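Local coordinates for SusD-like carbohydrate binding protein BF1063 (Bacteroides fragilis NCTC 9343, PDB 3I4G) that is a SusD-family protein that probably binds carbohydrate at the outer membrane of the cell, at residues K117-A125 with D180-E191; R386-E396 with V440-E451. All blocks are in the same frame, centred on the assembly; numbering follows the deposited sequence.

Contact 1: residues K117-A125 with D180-E191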
loop_
_atom_site.group_PDB
_atom_site.type_symbol
_atom_site.label_atom_id
_atom_site.label_comp_id
_atom_site.label_asym_id
_atom_site.label_seq_id
_atom_site.Cartn_x
_atom_site.Cartn_y
_atom_site.Cartn_z
ATOM N N LYS A 117 -26.404 17.221 1.882
ATOM C CA LYS A 117 -25.227 17.225 1.033
ATOM C C LYS A 117 -24.108 18.053 1.672
ATOM O O LYS A 117 -22.951 17.644 1.659
ATOM C CB LYS A 117 -25.533 17.740 -0.383
ATOM C CG LYS A 117 -26.299 16.745 -1.216
ATOM C CD LYS A 117 -26.684 17.315 -2.559
ATOM C CE LYS A 117 -27.584 16.325 -3.297
ATOM N NZ LYS A 117 -27.900 16.783 -4.677
ATOM N N LYS A 118 -24.458 19.214 2.222
ATOM C CA LYS A 118 -23.436 20.027 2.908
ATOM C C LYS A 118 -22.783 19.232 4.057
ATOM O O LYS A 118 -21.547 19.185 4.176
ATOM C CB LYS A 118 -24.032 21.338 3.417
ATOM C CG LYS A 118 -23.032 22.174 4.234
ATOM C CD LYS A 118 -23.673 23.400 4.803
ATOM C CE LYS A 118 -22.774 24.119 5.815
ATOM N NZ LYS A 118 -23.390 25.338 6.388
ATOM N N THR A 119 -23.611 18.602 4.877
ATOM C CA THR A 119 -23.100 17.836 6.009
ATOM C C THR A 119 -22.200 16.680 5.561
ATOM O O THR A 119 -21.134 16.422 6.149
ATOM C CB THR A 119 -24.285 17.376 6.861
ATOM O OG1 THR A 119 -24.917 18.554 7.412
ATOM C CG2 THR A 119 -23.875 16.499 8.012
ATOM N N ARG A 120 -22.604 16.018 4.491
ATOM C CA ARG A 120 -21.778 14.960 3.915
ATOM C C ARG A 120 -20.452 15.496 3.416
ATOM O O ARG A 120 -19.393 14.934 3.709
ATOM C CB ARG A 120 -22.534 14.281 2.782
ATOM C CG ARG A 120 -21.712 13.186 2.147
ATOM C CD ARG A 120 -22.466 12.580 1.007
ATOM N NE ARG A 120 -21.671 11.534 0.369
ATOM C CZ ARG A 120 -22.091 10.820 -0.669
ATOM N NH1 ARG A 120 -23.306 10.981 -1.170
ATOM N NH2 ARG A 120 -21.292 9.895 -1.199
HETATM N N MSE A 121 -20.488 16.578 2.665
HETATM C CA MSE A 121 -19.250 17.105 2.070
HETATM C C MSE A 121 -18.259 17.612 3.116
HETATM O O MSE A 121 -17.054 17.423 2.974
HETATM C CB MSE A 121 -19.554 18.201 1.079
HETATM C CG MSE A 121 -20.332 17.656 -0.152
HETATM SE SE MSE A 121 -20.381 18.934 -1.613
HETATM C CE MSE A 121 -21.752 19.964 -0.871
ATOM N N ILE A 122 -18.751 18.163 4.217
ATOM C CA ILE A 122 -17.896 18.549 5.329
ATOM C C ILE A 122 -17.204 17.300 5.869
ATOM O O ILE A 122 -16.012 17.295 6.114
ATOM C CB ILE A 122 -18.674 19.233 6.456
ATOM C CG1 ILE A 122 -19.096 20.632 6.006
ATOM C CG2 ILE A 122 -17.828 19.294 7.749
ATOM C CD1 ILE A 122 -20.129 21.306 6.891
ATOM N N ALA A 123 -17.974 16.225 6.070
ATOM C CA ALA A 123 -17.368 14.966 6.519
ATOM C C ALA A 123 -16.329 14.431 5.538
ATOM O O ALA A 123 -15.276 13.908 5.955
ATOM C CB ALA A 123 -18.464 13.933 6.767
ATOM N N GLU A 124 -16.581 14.541 4.237
ATOM C CA GLU A 124 -15.614 14.089 3.233
ATOM C C GLU A 124 -14.342 14.894 3.317
ATOM O O GLU A 124 -13.255 14.326 3.266
ATOM C CB GLU A 124 -16.227 14.165 1.852
ATOM C CG GLU A 124 -17.394 13.207 1.689
ATOM C CD GLU A 124 -17.970 13.237 0.323
ATOM O OE1 GLU A 124 -17.457 12.526 -0.569
ATOM O OE2 GLU A 124 -18.944 13.979 0.118
ATOM N N ALA A 125 -14.461 16.210 3.423
ATOM C CA ALA A 125 -13.281 17.058 3.546
ATOM C C ALA A 125 -12.504 16.753 4.812
ATOM O O ALA A 125 -11.260 16.734 4.798
ATOM C CB ALA A 125 -13.674 18.546 3.505
ATOM N N ASP A 180 -20.987 11.108 9.753
ATOM C CA ASP A 180 -21.741 11.849 8.726
ATOM C C ASP A 180 -21.478 11.419 7.298
ATOM O O ASP A 180 -21.922 12.083 6.371
ATOM C CB ASP A 180 -21.476 13.364 8.869
ATOM C CG ASP A 180 -22.157 13.981 10.085
ATOM O OD1 ASP A 180 -23.142 13.399 10.617
ATOM O OD2 ASP A 180 -21.736 15.096 10.473
ATOM N N LEU A 181 -20.803 10.291 7.121
ATOM C CA LEU A 181 -20.620 9.734 5.793
ATOM C C LEU A 181 -21.635 8.616 5.588
ATOM O O LEU A 181 -21.947 7.882 6.547
ATOM C CB LEU A 181 -19.212 9.170 5.627
ATOM C CG LEU A 181 -18.079 10.201 5.583
ATOM C CD1 LEU A 181 -16.712 9.528 5.673
ATOM C CD2 LEU A 181 -18.182 11.080 4.327
ATOM N N PRO A 182 -22.119 8.446 4.357
ATOM C CA PRO A 182 -23.027 7.320 4.121
ATOM C C PRO A 182 -22.344 5.988 4.298
ATOM O O PRO A 182 -21.161 5.833 3.991
ATOM C CB PRO A 182 -23.497 7.496 2.679
ATOM C CG PRO A 182 -22.789 8.706 2.129
ATOM C CD PRO A 182 -21.833 9.240 3.143
ATOM N N ARG A 183 -23.112 5.012 4.749
ATOM C CA ARG A 183 -22.615 3.645 4.829
ATOM C C ARG A 183 -22.352 3.142 3.433
ATOM O O ARG A 183 -22.969 3.568 2.462
ATOM C CB ARG A 183 -23.607 2.753 5.583
ATOM C CG ARG A 183 -24.895 2.510 4.857
ATOM C CD ARG A 183 -25.896 1.872 5.778
ATOM N NE ARG A 183 -25.450 0.549 6.216
ATOM C CZ ARG A 183 -25.839 -0.046 7.339
ATOM N NH1 ARG A 183 -26.658 0.556 8.198
ATOM N NH2 ARG A 183 -25.418 -1.266 7.600
ATOM N N PHE A 184 -21.449 2.171 3.347
ATOM C CA PHE A 184 -21.026 1.530 2.093
ATOM C C PHE A 184 -22.217 1.060 1.265
ATOM O O PHE A 184 -22.267 1.296 0.032
ATOM C CB PHE A 184 -20.116 0.325 2.427
ATOM C CG PHE A 184 -19.597 -0.411 1.218
ATOM C CD1 PHE A 184 -20.343 -1.444 0.652
ATOM C CD2 PHE A 184 -18.381 -0.065 0.623
ATOM C CE1 PHE A 184 -19.876 -2.146 -0.445
ATOM C CE2 PHE A 184 -17.925 -0.786 -0.484
ATOM C CZ PHE A 184 -18.701 -1.819 -1.021
ATOM N N SER A 185 -23.216 0.445 1.908
ATOM C CA SER A 185 -24.358 -0.084 1.154
ATOM C C SER A 185 -25.184 1.014 0.470
ATOM O O SER A 185 -25.954 0.722 -0.440
ATOM C CB SER A 185 -25.251 -0.937 2.037
ATOM O OG SER A 185 -25.873 -0.149 3.001
ATOM N N ALA A 186 -25.069 2.253 0.939
ATOM C CA ALA A 186 -25.779 3.394 0.371
ATOM C C ALA A 186 -25.029 4.156 -0.713
ATOM O O ALA A 186 -25.544 5.155 -1.194
ATOM C CB ALA A 186 -26.151 4.355 1.529
ATOM N N ILE A 187 -23.815 3.733 -1.050
ATOM C CA ILE A 187 -23.023 4.374 -2.091
ATOM C C ILE A 187 -23.407 3.785 -3.460
ATOM O O ILE A 187 -23.085 2.642 -3.724
ATOM C CB ILE A 187 -21.498 4.185 -1.895
ATOM C CG1 ILE A 187 -20.994 4.613 -0.513
ATOM C CG2 ILE A 187 -20.740 4.979 -2.963
ATOM C CD1 ILE A 187 -21.119 6.052 -0.205
ATOM N N PRO A 188 -24.091 4.560 -4.324
ATOM C CA PRO A 188 -24.431 3.977 -5.644
ATOM C C PRO A 188 -23.248 3.907 -6.578
ATOM O O PRO A 188 -22.178 4.474 -6.294
ATOM C CB PRO A 188 -25.467 4.947 -6.180
ATOM C CG PRO A 188 -25.091 6.249 -5.571
ATOM C CD PRO A 188 -24.627 5.919 -4.183
ATOM N N ALA A 189 -23.401 3.212 -7.703
ATOM C CA ALA A 189 -22.316 3.089 -8.673
ATOM C C ALA A 189 -21.774 4.439 -9.129
ATOM O O ALA A 189 -20.587 4.594 -9.310
ATOM C CB ALA A 189 -22.774 2.292 -9.875
ATOM N N GLY A 190 -22.642 5.427 -9.246
ATOM C CA GLY A 190 -22.207 6.744 -9.681
ATOM C C GLY A 190 -21.337 7.491 -8.716
ATOM O O GLY A 190 -20.729 8.479 -9.094
ATOM N N GLU A 191 -21.291 7.042 -7.466
ATOM C CA GLU A 191 -20.461 7.654 -6.445
ATOM C C GLU A 191 -19.207 6.809 -6.131
ATOM O O GLU A 191 -18.478 7.065 -5.170
ATOM C CB GLU A 191 -21.320 7.913 -5.194
ATOM C CG GLU A 191 -22.308 9.056 -5.383
ATOM C CD GLU A 191 -23.199 9.298 -4.188
ATOM O OE1 GLU A 191 -22.969 8.677 -3.142
ATOM O OE2 GLU A 191 -24.155 10.079 -4.384
HETATM O O HOH W 1 -20.323 16.706 8.831
#

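Contact 2: residues R386-E396 with V440-E451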
loop_
_atom_site.group_PDB
_atom_site.type_symbol
_atom_site.label_atom_id
_atom_site.label_comp_id
_atom_site.label_asym_id
_atom_site.label_seq_id
_atom_site.Cartn_x
_atom_site.Cartn_y
_atom_site.Cartn_z
ATOM N N ARG A 386 -9.325 -2.676 2.043
ATOM C CA ARG A 386 -10.066 -3.903 1.741
ATOM C C ARG A 386 -10.610 -4.509 3.027
ATOM O O ARG A 386 -9.983 -4.470 4.093
ATOM C CB ARG A 386 -9.182 -4.929 1.007
ATOM C CG ARG A 386 -8.662 -4.444 -0.293
ATOM C CD ARG A 386 -8.143 -5.528 -1.218
ATOM N NE ARG A 386 -6.921 -6.234 -0.833
ATOM C CZ ARG A 386 -6.851 -7.484 -0.353
ATOM N NH1 ARG A 386 -7.925 -8.179 0.045
ATOM N NH2 ARG A 386 -5.660 -8.036 -0.208
ATOM N N TYR A 387 -11.772 -5.151 2.891
ATOM C CA TYR A 387 -12.362 -5.824 4.066
ATOM C C TYR A 387 -11.417 -6.899 4.637
ATOM O O TYR A 387 -11.425 -7.150 5.820
ATOM C CB TYR A 387 -13.726 -6.415 3.727
ATOM C CG TYR A 387 -14.580 -6.866 4.903
ATOM C CD1 TYR A 387 -14.886 -6.000 5.925
ATOM C CD2 TYR A 387 -15.103 -8.155 4.945
ATOM C CE1 TYR A 387 -15.703 -6.398 6.961
ATOM C CE2 TYR A 387 -15.909 -8.554 5.976
ATOM C CZ TYR A 387 -16.201 -7.676 6.966
ATOM O OH TYR A 387 -17.054 -8.058 8.002
ATOM N N ALA A 388 -10.590 -7.552 3.807
ATOM C CA ALA A 388 -9.651 -8.498 4.387
ATOM C C ALA A 388 -8.713 -7.837 5.384
ATOM O O ALA A 388 -8.358 -8.446 6.395
ATOM C CB ALA A 388 -8.824 -9.138 3.320
ATOM N N GLU A 389 -8.296 -6.594 5.132
ATOM C CA GLU A 389 -7.445 -5.899 6.098
ATOM C C GLU A 389 -8.245 -5.603 7.367
ATOM O O GLU A 389 -7.716 -5.670 8.480
ATOM C CB GLU A 389 -6.893 -4.596 5.525
ATOM C CG GLU A 389 -6.007 -3.895 6.567
ATOM C CD GLU A 389 -5.542 -2.503 6.204
ATOM O OE1 GLU A 389 -5.598 -2.130 5.018
ATOM O OE2 GLU A 389 -5.108 -1.769 7.136
ATOM N N VAL A 390 -9.513 -5.229 7.232
ATOM C CA VAL A 390 -10.358 -4.990 8.394
ATOM C C VAL A 390 -10.455 -6.222 9.286
ATOM O O VAL A 390 -10.329 -6.111 10.510
ATOM C CB VAL A 390 -11.778 -4.532 7.942
ATOM C CG1 VAL A 390 -12.759 -4.464 9.102
ATOM C CG2 VAL A 390 -11.692 -3.176 7.212
ATOM N N LEU A 391 -10.684 -7.385 8.678
ATOM C CA LEU A 391 -10.795 -8.624 9.449
ATOM C C LEU A 391 -9.488 -8.975 10.130
ATOM O O LEU A 391 -9.465 -9.316 11.319
ATOM C CB LEU A 391 -11.238 -9.782 8.552
ATOM C CG LEU A 391 -12.607 -9.680 7.918
ATOM C CD1 LEU A 391 -12.905 -10.914 7.046
ATOM C CD2 LEU A 391 -13.700 -9.514 8.984
ATOM N N LEU A 392 -8.365 -8.846 9.419
ATOM C CA LEU A 392 -7.068 -9.145 10.040
ATOM C C LEU A 392 -6.684 -8.082 11.064
ATOM O O LEU A 392 -6.024 -8.382 12.048
ATOM C CB LEU A 392 -5.986 -9.314 8.984
ATOM C CG LEU A 392 -6.181 -10.450 7.993
ATOM C CD1 LEU A 392 -5.150 -10.413 6.868
ATOM C CD2 LEU A 392 -6.174 -11.799 8.710
ATOM N N GLY A 393 -7.087 -6.850 10.825
ATOM C CA GLY A 393 -6.821 -5.792 11.778
ATOM C C GLY A 393 -7.564 -5.995 13.082
ATOM O O GLY A 393 -7.021 -5.763 14.173
ATOM N N TYR A 394 -8.838 -6.374 12.994
ATOM C CA TYR A 394 -9.631 -6.703 14.173
ATOM C C TYR A 394 -8.933 -7.779 14.998
ATOM O O TYR A 394 -8.748 -7.629 16.189
ATOM C CB TYR A 394 -11.021 -7.152 13.737
ATOM C CG TYR A 394 -11.918 -7.631 14.859
ATOM C CD1 TYR A 394 -12.197 -6.836 15.961
ATOM C CD2 TYR A 394 -12.521 -8.880 14.812
ATOM C CE1 TYR A 394 -13.004 -7.284 16.966
ATOM C CE2 TYR A 394 -13.387 -9.303 15.798
ATOM C CZ TYR A 394 -13.600 -8.512 16.880
ATOM O OH TYR A 394 -14.456 -8.964 17.862
ATOM N N LEU A 395 -8.522 -8.869 14.340
ATOM C CA LEU A 395 -7.869 -9.971 15.032
ATOM C C LEU A 395 -6.542 -9.504 15.643
ATOM O O LEU A 395 -6.254 -9.840 16.795
ATOM C CB LEU A 395 -7.669 -11.145 14.081
ATOM C CG LEU A 395 -7.047 -12.400 14.710
ATOM C CD1 LEU A 395 -7.855 -12.910 15.911
ATOM C CD2 LEU A 395 -6.911 -13.485 13.642
ATOM N N GLU A 396 -5.722 -8.763 14.909
ATOM C CA GLU A 396 -4.466 -8.255 15.457
ATOM C C GLU A 396 -4.736 -7.445 16.713
ATOM O O GLU A 396 -4.049 -7.600 17.721
ATOM C CB GLU A 396 -3.706 -7.417 14.426
ATOM C CG GLU A 396 -2.435 -6.778 14.962
ATOM C CD GLU A 396 -1.654 -5.949 13.978
ATOM O OE1 GLU A 396 -1.963 -5.903 12.775
ATOM O OE2 GLU A 396 -0.676 -5.347 14.472
ATOM N N VAL A 440 -0.897 -13.972 12.539
ATOM C CA VAL A 440 -1.677 -12.872 11.961
ATOM C C VAL A 440 -0.781 -11.932 11.156
ATOM O O VAL A 440 -1.163 -11.478 10.078
ATOM C CB VAL A 440 -2.477 -12.110 13.034
ATOM C CG1 VAL A 440 -3.320 -11.045 12.377
ATOM C CG2 VAL A 440 -3.383 -13.043 13.788
ATOM N N ARG A 441 0.391 -11.598 11.674
ATOM C CA ARG A 441 1.310 -10.723 10.938
ATOM C C ARG A 441 1.692 -11.352 9.635
ATOM O O ARG A 441 1.756 -10.675 8.602
ATOM C CB ARG A 441 2.575 -10.404 11.741
ATOM C CG ARG A 441 2.283 -9.529 12.933
ATOM C CD ARG A 441 3.552 -9.044 13.575
ATOM N NE ARG A 441 3.259 -8.161 14.715
ATOM C CZ ARG A 441 4.197 -7.573 15.452
ATOM N NH1 ARG A 441 5.470 -7.841 15.234
ATOM N NH2 ARG A 441 3.840 -6.740 16.439
ATOM N N HIS A 442 1.941 -12.654 9.666
ATOM C CA HIS A 442 2.297 -13.358 8.442
ATOM C C HIS A 442 1.125 -13.399 7.459
ATOM O O HIS A 442 1.310 -13.203 6.247
ATOM C CB HIS A 442 2.760 -14.778 8.762
ATOM C CG HIS A 442 3.075 -15.567 7.545
ATOM N ND1 HIS A 442 2.206 -16.485 7.003
ATOM C CD2 HIS A 442 4.128 -15.496 6.704
ATOM C CE1 HIS A 442 2.737 -16.967 5.881
ATOM N NE2 HIS A 442 3.910 -16.399 5.695
ATOM N N GLU A 443 -0.094 -13.666 7.936
ATOM C CA GLU A 443 -1.225 -13.717 7.047
ATOM C C GLU A 443 -1.440 -12.355 6.413
ATOM O O GLU A 443 -1.767 -12.265 5.240
ATOM C CB GLU A 443 -2.479 -14.188 7.790
ATOM C CG GLU A 443 -3.634 -14.451 6.867
ATOM C CD GLU A 443 -3.377 -15.658 5.955
ATOM O OE1 GLU A 443 -2.653 -16.626 6.346
ATOM O OE2 GLU A 443 -3.925 -15.676 4.843
ATOM N N ARG A 444 -1.295 -11.292 7.191
ATOM C CA ARG A 444 -1.425 -9.983 6.690
ATOM C C ARG A 444 -0.388 -9.721 5.584
ATOM O O ARG A 444 -0.680 -9.120 4.548
ATOM C CB ARG A 444 -1.275 -8.989 7.851
ATOM C CG ARG A 444 -1.467 -7.594 7.497
ATOM C CD ARG A 444 -1.281 -6.724 8.778
ATOM N NE ARG A 444 -1.406 -5.342 8.424
ATOM C CZ ARG A 444 -2.489 -4.602 8.534
ATOM N NH1 ARG A 444 -3.626 -5.075 9.056
ATOM N NH2 ARG A 444 -2.409 -3.371 8.109
ATOM N N ARG A 445 0.850 -10.153 5.784
ATOM C CA ARG A 445 1.905 -10.012 4.772
ATOM C C ARG A 445 1.489 -10.664 3.464
ATOM O O ARG A 445 1.591 -10.070 2.385
ATOM C CB ARG A 445 3.208 -10.647 5.259
ATOM C CG ARG A 445 4.327 -10.435 4.303
ATOM C CD ARG A 445 5.623 -11.084 4.675
ATOM N NE ARG A 445 6.691 -10.604 3.751
ATOM C CZ ARG A 445 7.951 -11.002 3.765
ATOM N NH1 ARG A 445 8.372 -11.915 4.612
ATOM N NH2 ARG A 445 8.791 -10.490 2.886
ATOM N N ILE A 446 0.998 -11.887 3.547
ATOM C CA ILE A 446 0.603 -12.599 2.346
ATOM C C ILE A 446 -0.620 -11.992 1.686
ATOM O O ILE A 446 -0.644 -11.690 0.491
ATOM C CB ILE A 446 0.325 -14.091 2.676
ATOM C CG1 ILE A 446 1.579 -14.797 3.187
ATOM C CG2 ILE A 446 -0.265 -14.828 1.462
ATOM C CD1 ILE A 446 2.811 -14.649 2.322
ATOM N N GLU A 447 -1.644 -11.724 2.485
ATOM C CA GLU A 447 -2.894 -11.207 1.924
ATOM C C GLU A 447 -2.728 -9.876 1.227
ATOM O O GLU A 447 -3.301 -9.664 0.153
ATOM C CB GLU A 447 -3.939 -11.105 3.029
ATOM C CG GLU A 447 -5.246 -10.521 2.586
ATOM C CD GLU A 447 -6.018 -11.337 1.572
ATOM O OE1 GLU A 447 -5.731 -12.540 1.424
ATOM O OE2 GLU A 447 -6.914 -10.768 0.925
ATOM N N LEU A 448 -1.920 -8.988 1.802
ATOM C CA LEU A 448 -1.780 -7.630 1.293
ATOM C C LEU A 448 -0.514 -7.395 0.509
ATOM O O LEU A 448 -0.208 -6.250 0.184
ATOM C CB LEU A 448 -1.824 -6.645 2.471
ATOM C CG LEU A 448 -3.059 -6.695 3.352
ATOM C CD1 LEU A 448 -2.863 -5.772 4.580
ATOM C CD2 LEU A 448 -4.328 -6.327 2.579
ATOM N N ALA A 449 0.191 -8.439 0.121
ATOM C CA ALA A 449 1.458 -8.268 -0.575
ATOM C C ALA A 449 1.328 -7.453 -1.854
ATOM O O ALA A 449 0.437 -7.668 -2.684
ATOM C CB ALA A 449 2.120 -9.637 -0.869
HETATM N N MSE A 450 2.267 -6.522 -2.033
HETATM C CA MSE A 450 2.405 -5.644 -3.194
HETATM C C MSE A 450 1.366 -4.534 -3.232
HETATM O O MSE A 450 1.280 -3.852 -4.253
HETATM C CB MSE A 450 2.404 -6.413 -4.524
HETATM C CG MSE A 450 3.464 -7.505 -4.605
HETATM SE SE MSE A 450 5.315 -6.967 -4.227
HETATM C CE MSE A 450 5.402 -5.548 -5.544
ATOM N N GLU A 451 0.655 -4.275 -2.119
ATOM C CA GLU A 451 -0.384 -3.249 -2.113
ATOM C C GLU A 451 0.052 -1.973 -1.405
ATOM O O GLU A 451 -0.743 -1.052 -1.268
ATOM C CB GLU A 451 -1.670 -3.777 -1.458
ATOM C CG GLU A 451 -2.222 -4.973 -2.239
ATOM C CD GLU A 451 -3.479 -5.577 -1.692
ATOM O OE1 GLU A 451 -4.404 -4.804 -1.336
ATOM O OE2 GLU A 451 -3.551 -6.833 -1.631
HETATM O O HOH W 2 -5.321 -2.761 9.546
HETATM O O HOH W 3 -3.640 -7.229 11.066
HETATM O O HOH W 4 0.928 -6.941 16.025
#

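Contact 1: residues K117-A125 with D180-E191
Arg120 reaches from its helix across Pro182 to Glu191, and its side chain carries most of this contact. CG lies anti to the backbone N (chi1 179°), and the chain stays extended as far as NE, which carries the guanidinium past Pro182 to Glu191. Arg120 CB lies beside Asp180 O. CG and CD then run past the proline ring at about a right angle, with Arg120 CD 4.0 Å from Pro182 CD. Over the guanidinium the proline comes closer: Pro182 CG sits above the centre of one face, 3.5 Å from Arg120 NE. At the tip, NH1 and NH2 converge on a single oxygen of Glu191 in an end-on salt bridge. Arg120 NH2 is 2.8 Å from Glu191 OE1, and Arg120 NH1 is 3.1 Å from the same OE1. The oxygen lies in the guanidinium plane, but both nitrogens meet it from above one face of the carboxylate, the two planes being 57° apart. Ile187 CD1 packs obliquely near NH2.

One turn further along the helix, Ala123 CB rests on Leu181 CD2 at 3.8 Å and also touches Asp180 CB. Leu181 CD2 presses on Glu124 CG as well. The Glu124 carboxylate is held by Tyr32 and Arg194. A water bridges Thr119 O and Asp180 OD2.

The contact joins helix 116-139 to the loop that leaves helix 163-180. Helices 21-33 and 86-109 pack on other sides of helix 116-139, while Leu181 also touches Ala200 of helix 197-211.

Contact 2: residues R386-E396 with V440-E451
Val440 meets Leu395 and the carbonyl of Leu392 with its two methyl branches. CG2 packs on the leucine, with Val440 CG2 3.6 Å from Leu395 CD2, and CG1 lies near Leu392 O. Arg441 is linked to Glu396 through a water that joins its NE to Glu396 OE2. Glu443 lays its CG against Leu392 CD2, while Arg418 and Arg318 hold its carboxylate.

Arg444 is a knob in a hole formed by Glu389, Leu392, Gly393 and Glu396. Stretched out as far as NE, the chain carries its guanidinium to Glu389. Arg444 NH2 makes a weak salt-bridge bond of 3.3 Å to Glu389 OE2, and the two flat groups stand 88° apart. Two waters accept from NH1; one reaches Glu389 OE2, the other Glu396 OE1. Asp457 pairs with NE, Arg206 with Glu389, and Arg460 with Glu396.

Glu447 OE2 takes two bonds from the end of Arg386, at 2.9 Å from Arg386 NH1 and 3.2 Å from Arg386 NH2. NH1 uses the anti lone pair; NH2 comes from above the carboxylate plane. Arg318 pairs with Glu447 OE1. Leu448 CD2 lies over a face of the Arg386 guanidinium. Glu451 meets Arg386 side-on with both syn lone pairs: Arg386 NE is 2.9 Å from Glu451 OE1 in a nearly straight bond (174°), and Arg386 NH2 is 2.8 Å from Glu451 OE2. Lys364 also pairs with Glu451 OE2. Four bonds across the contact hold this buried guanidinium, and Glu250 also pairs with its NH1.

Helices 387-396 and 440-447 run antiparallel at 167°, with axes 10.2 Å apart. Strand 380-386 runs into the first at Arg386. Helix 414-418 packs against both, helix 214-227 covers Tyr394, and helix 454-461 touches Arg444.

Both segments of contact 1 precede those of contact 2 in the sequence. Their centres are about 26 Å apart, and their nearest atoms come within about 8 Å without touching. Contact 1 belongs to the SusD-like N-terminal part of the chain, contact 2 to the later SusD part. The first sits about 24 Å from the centre of the chain and is partly buried; the second is about 12 Å from it and buried. They share no helix. Helix 197-211 meets both: its Ala200 touches Leu181 in contact 1, and its Arg206 pairs with Glu389 in contact 2. It thus connects the outer, N-terminal part of the fold with the buried helix pair.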